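Local coordinates for fucolectin-related protein (Streptococcus pneumoniae, PDB 2WMF) that probably hydrolyses host blood group carbohydrate antigens as the catalytic module of a family 98 glycoside hydrolase, at residues Asn126-Pro129 with Pro130-Asp134; Lys383-Ile386 with Ser387-Pro391. All coordinates share one frame; numbering follows the deposited sequence.

In the fold
Both contacts are local, each within one continuous stretch of chain, and each sits at one end of a helix: interaction 1 at the start of helix 130-139, interaction 2 at the close of helix 383-389. The first belongs to the eight-stranded parallel barrel, where the loop after strand 115-121 turns into the next helix; the second lies in the part of the chain assigned to the C-terminal family region. Their centres are about 38 Å apart, and they do not touch. Each sets a buried hydrophobic side against a more exposed one. Interaction 1 pairs V128 with W132 beside the N-cap carbonyl that opens the helix bonding; interaction 2 pairs I386 with F390 along successive i to i+4 bonds.

Interaction 1. Residues Asn126-Pro129 with Pro130-Asp134; sequences NTVP and PEWLD
The backbone carbonyl of P129, the N-cap residue of helix 130-139, receives L133 N at 3.2 Å, with an N-H...O angle of 163°. W132 N is slightly closer to the same P129 O, at 3.0 Å, but its angle of 120° makes that bond weak. Both prolines suit this start of a helix. P130, in its first turn, has no N-H to offer, and none is needed there; its ring packs against K165 and V169 of helix 159-172. P129 has an extended backbone that brings the loop up to the helix, while its ring CD rests 4.0 Å from W132 CB.

V128 points toward the helix and meets the six-membered part of the indole: CG2 lies 3.7 Å from W132 CE3, approaching obliquely, and CG1 stands above one face near the rim. The indole reaches this place because W132 CG is anti to its backbone N (chi1 178°), which swings the ring back alongside the incoming loop. Y101 and R98 of helix 95-111 also border W132. On the more exposed side, E131 bends at its second torsion and folds back, bringing OE1 to 3.7 Å from P129 CB.

The chemistry thus divides by side. A compact valine and a broad indole bury apolar surface between neighbouring barrel helices, and the glutamate carboxylate, near the helix N-terminus, would probably be favoured by the positive end of the helix dipole.

Interaction 2. Residues Lys383-Ile386 with Ser387-Pro391; sequences KEKI and SSIFP
Helix 383-389 is a short amphipathic helix that ends as F390 leaves helical geometry, and its i to i+4 bonds join residues 383-386 to 387-390. S387 N reaches K383 O, S388 N reaches E384 O and I389 N reaches K385 O at 2.9 Å. F390 N still bonds to I386 O, at 2.8 Å, although F390 itself has already turned out of the helix.

I386 and F390 carry the buried side. I386 CG2 lies 4.0 Å from F390 CD2, the two side chains meeting at a slant, while I386 O sits at the edge of the phenyl ring, close to its plane. One face of the ring is also met by I389 CG2, 3.5 Å above it toward the rim. A branched isoleucine and a flat ring fill this side well, and both also pack against V338 of strand 337-340 and I377 of strand 376-377.

K385 and I389 meet on a more exposed side. K385 CG is anti to the backbone N (chi1 -171°) and lies 4.0 Å from I389 CD1; the bend at chi2 then carries the chain back along the helix, with K385 NZ 4.2 Å from S388 OG.

Charged chains and a small serine suit the solvent side at E384, K385 and S388, where K385 lends its methylenes to I389 while remaining exposed; K383 and S387 are exposed too, yet border I395 of strand 394-396. The backbone bonding runs on to F390, whose ring extends the apolar side past the last helical residue.

Interaction 1. Residues Asn126-Pro129 with Pro130-Asp134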
loop_
_atom_site.group_PDB
_atom_site.type_symbol
_atom_site.label_atom_id
_atom_site.label_comp_id
_atom_site.label_asym_id
_atom_site.label_seq_id
_atom_site.Cartn_x
_atom_site.Cartn_y
_atom_site.Cartn_z
ATOM N N ASN A 126 -27.878 6.439 -3.447
ATOM C CA ASN A 126 -28.817 5.549 -4.186
ATOM C C ASN A 126 -28.046 4.538 -5.023
ATOM O O ASN A 126 -28.033 4.573 -6.268
ATOM C CB ASN A 126 -29.788 6.408 -5.024
ATOM C CG ASN A 126 -30.685 7.270 -4.152
ATOM O OD1 ASN A 126 -30.782 8.481 -4.350
ATOM N ND2 ASN A 126 -31.319 6.655 -3.153
ATOM N N THR A 127 -27.386 3.623 -4.296
ATOM C CA THR A 127 -26.549 2.568 -4.872
ATOM C C THR A 127 -27.399 1.314 -5.045
ATOM O O THR A 127 -28.565 1.292 -4.599
ATOM C CB THR A 127 -25.337 2.314 -3.969
ATOM O OG1 THR A 127 -25.758 2.187 -2.593
ATOM C CG2 THR A 127 -24.339 3.506 -4.126
ATOM N N VAL A 128 -26.835 0.279 -5.661
ATOM C CA VAL A 128 -27.616 -0.925 -5.996
ATOM C C VAL A 128 -28.201 -1.548 -4.743
ATOM O O VAL A 128 -27.587 -1.522 -3.651
ATOM C CB VAL A 128 -26.805 -1.975 -6.839
ATOM C CG1 VAL A 128 -26.511 -1.420 -8.235
ATOM C CG2 VAL A 128 -25.538 -2.397 -6.126
ATOM N N PRO A 129 -29.434 -2.076 -4.857
ATOM C CA PRO A 129 -30.045 -2.670 -3.665
ATOM C C PRO A 129 -29.291 -3.859 -3.086
ATOM O O PRO A 129 -28.745 -4.641 -3.839
ATOM C CB PRO A 129 -31.414 -3.143 -4.194
ATOM C CG PRO A 129 -31.692 -2.307 -5.399
ATOM C CD PRO A 129 -30.344 -2.108 -6.023
ATOM N N PRO A 130 -29.266 -3.995 -1.764
ATOM C CA PRO A 130 -28.664 -5.220 -1.208
ATOM C C PRO A 130 -29.263 -6.528 -1.753
ATOM O O PRO A 130 -28.547 -7.510 -1.944
ATOM C CB PRO A 130 -28.922 -5.088 0.304
ATOM C CG PRO A 130 -29.044 -3.621 0.549
ATOM C CD PRO A 130 -29.670 -3.053 -0.701
ATOM N N GLU A 131 -30.571 -6.534 -1.986
ATOM C CA GLU A 131 -31.228 -7.692 -2.600
ATOM C C GLU A 131 -30.634 -8.056 -3.994
ATOM O O GLU A 131 -30.476 -9.251 -4.330
ATOM C CB GLU A 131 -32.716 -7.375 -2.694
ATOM C CG GLU A 131 -33.433 -7.155 -1.330
ATOM C CD GLU A 131 -33.193 -5.793 -0.603
ATOM O OE1 GLU A 131 -32.663 -4.804 -1.187
ATOM O OE2 GLU A 131 -33.560 -5.734 0.615
ATOM N N TRP A 132 -30.308 -7.041 -4.805
ATOM C CA TRP A 132 -29.669 -7.249 -6.099
ATOM C C TRP A 132 -28.279 -7.854 -5.944
ATOM O O TRP A 132 -27.900 -8.784 -6.654
ATOM C CB TRP A 132 -29.599 -5.946 -6.912
ATOM C CG TRP A 132 -28.904 -6.057 -8.241
ATOM C CD1 TRP A 132 -29.471 -6.327 -9.455
ATOM C CD2 TRP A 132 -27.492 -5.913 -8.489
ATOM N NE1 TRP A 132 -28.514 -6.336 -10.433
ATOM C CE2 TRP A 132 -27.286 -6.106 -9.876
ATOM C CE3 TRP A 132 -26.383 -5.632 -7.672
ATOM C CZ2 TRP A 132 -26.024 -6.053 -10.461
ATOM C CZ3 TRP A 132 -25.148 -5.587 -8.248
ATOM C CH2 TRP A 132 -24.966 -5.768 -9.626
ATOM N N LEU A 133 -27.511 -7.349 -5.001
ATOM C CA LEU A 133 -26.185 -7.916 -4.755
ATOM C C LEU A 133 -26.277 -9.392 -4.298
ATOM O O LEU A 133 -25.493 -10.250 -4.745
ATOM C CB LEU A 133 -25.448 -7.096 -3.700
ATOM C CG LEU A 133 -24.049 -7.563 -3.321
ATOM C CD1 LEU A 133 -23.139 -7.543 -4.536
ATOM C CD2 LEU A 133 -23.473 -6.729 -2.141
ATOM N N ASP A 134 -27.225 -9.655 -3.390
ATOM C CA ASP A 134 -27.503 -11.016 -2.878
ATOM C C ASP A 134 -27.720 -11.982 -4.079
ATOM O O ASP A 134 -27.097 -13.044 -4.160
ATOM C CB ASP A 134 -28.709 -10.955 -1.937
ATOM C CG ASP A 134 -29.022 -12.282 -1.251
ATOM O OD1 ASP A 134 -29.220 -13.284 -1.963
ATOM O OD2 ASP A 134 -29.018 -12.298 -0.008
#

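Interaction 2. Residues Lys383-Ile386 with Ser387-Pro391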
loop_
_atom_site.group_PDB
_atom_site.type_symbol
_atom_site.label_atom_id
_atom_site.label_comp_id
_atom_site.label_asym_id
_atom_site.label_seq_id
_atom_site.Cartn_x
_atom_site.Cartn_y
_atom_site.Cartn_z
ATOM N N LYS A 383 -11.577 1.024 27.683
ATOM C CA LYS A 383 -10.219 0.922 28.174
ATOM C C LYS A 383 -9.914 -0.480 28.704
ATOM O O LYS A 383 -8.821 -1.000 28.489
ATOM C CB LYS A 383 -9.937 1.977 29.232
ATOM C CG LYS A 383 -8.435 2.351 29.341
ATOM C CD LYS A 383 -8.221 3.573 30.244
ATOM C CE LYS A 383 -6.738 3.983 30.372
ATOM N NZ LYS A 383 -6.616 5.384 30.994
ATOM N N GLU A 384 -10.898 -1.100 29.361
ATOM C CA GLU A 384 -10.744 -2.467 29.867
ATOM C C GLU A 384 -10.427 -3.440 28.742
ATOM O O GLU A 384 -9.614 -4.370 28.905
ATOM C CB GLU A 384 -12.026 -2.939 30.559
ATOM C CG GLU A 384 -11.932 -3.032 32.056
ATOM C CD GLU A 384 -12.103 -1.708 32.826
ATOM O OE1 GLU A 384 -11.641 -1.669 34.009
ATOM O OE2 GLU A 384 -12.712 -0.729 32.308
ATOM N N LYS A 385 -11.070 -3.230 27.594
ATOM C CA LYS A 385 -10.813 -4.049 26.404
ATOM C C LYS A 385 -9.379 -3.861 25.873
ATOM O O LYS A 385 -8.695 -4.824 25.489
ATOM C CB LYS A 385 -11.832 -3.745 25.310
ATOM C CG LYS A 385 -11.784 -4.698 24.114
ATOM C CD LYS A 385 -11.891 -6.174 24.542
ATOM C CE LYS A 385 -11.973 -7.120 23.371
ATOM N NZ LYS A 385 -11.538 -8.516 23.860
ATOM N N ILE A 386 -8.905 -2.621 25.893
ATOM C CA ILE A 386 -7.519 -2.349 25.484
ATOM C C ILE A 386 -6.528 -3.106 26.361
ATOM O O ILE A 386 -5.560 -3.709 25.870
ATOM C CB ILE A 386 -7.214 -0.832 25.481
ATOM C CG1 ILE A 386 -8.155 -0.119 24.510
ATOM C CG2 ILE A 386 -5.729 -0.577 25.130
ATOM C CD1 ILE A 386 -8.026 1.435 24.522
ATOM N N SER A 387 -6.776 -3.050 27.671
ATOM C CA SER A 387 -5.931 -3.702 28.660
ATOM C C SER A 387 -5.925 -5.206 28.396
ATOM O O SER A 387 -4.906 -5.870 28.538
ATOM C CB SER A 387 -6.449 -3.404 30.077
ATOM O OG SER A 387 -6.346 -2.029 30.418
ATOM N N SER A 388 -7.065 -5.730 27.970
ATOM C CA SER A 388 -7.210 -7.129 27.602
ATOM C C SER A 388 -6.438 -7.527 26.351
ATOM O O SER A 388 -5.806 -8.590 26.299
ATOM C CB SER A 388 -8.696 -7.451 27.401
ATOM O OG SER A 388 -8.854 -8.804 27.113
ATOM N N ILE A 389 -6.464 -6.656 25.337
ATOM C CA ILE A 389 -5.789 -6.936 24.068
ATOM C C ILE A 389 -4.255 -6.720 24.201
ATOM O O ILE A 389 -3.481 -7.502 23.669
ATOM C CB ILE A 389 -6.326 -6.020 22.953
ATOM C CG1 ILE A 389 -7.804 -6.317 22.648
ATOM C CG2 ILE A 389 -5.531 -6.195 21.665
ATOM C CD1 ILE A 389 -8.538 -5.177 21.898
ATOM N N PHE A 390 -3.861 -5.663 24.925
ATOM C CA PHE A 390 -2.464 -5.197 25.017
ATOM C C PHE A 390 -2.084 -5.111 26.533
ATOM O O PHE A 390 -1.796 -4.036 27.077
ATOM C CB PHE A 390 -2.260 -3.803 24.418
ATOM C CG PHE A 390 -2.671 -3.640 22.970
ATOM C CD1 PHE A 390 -1.738 -3.848 21.953
ATOM C CD2 PHE A 390 -3.940 -3.138 22.634
ATOM C CE1 PHE A 390 -2.101 -3.606 20.579
ATOM C CE2 PHE A 390 -4.284 -2.884 21.281
ATOM C CZ PHE A 390 -3.363 -3.141 20.286
ATOM N N PRO A 391 -2.065 -6.263 27.223
ATOM C CA PRO A 391 -1.860 -6.142 28.677
ATOM C C PRO A 391 -0.539 -5.469 29.103
ATOM O O PRO A 391 -0.471 -4.902 30.214
ATOM C CB PRO A 391 -1.967 -7.592 29.169
ATOM C CG PRO A 391 -1.699 -8.424 27.946
ATOM C CD PRO A 391 -2.294 -7.646 26.798
#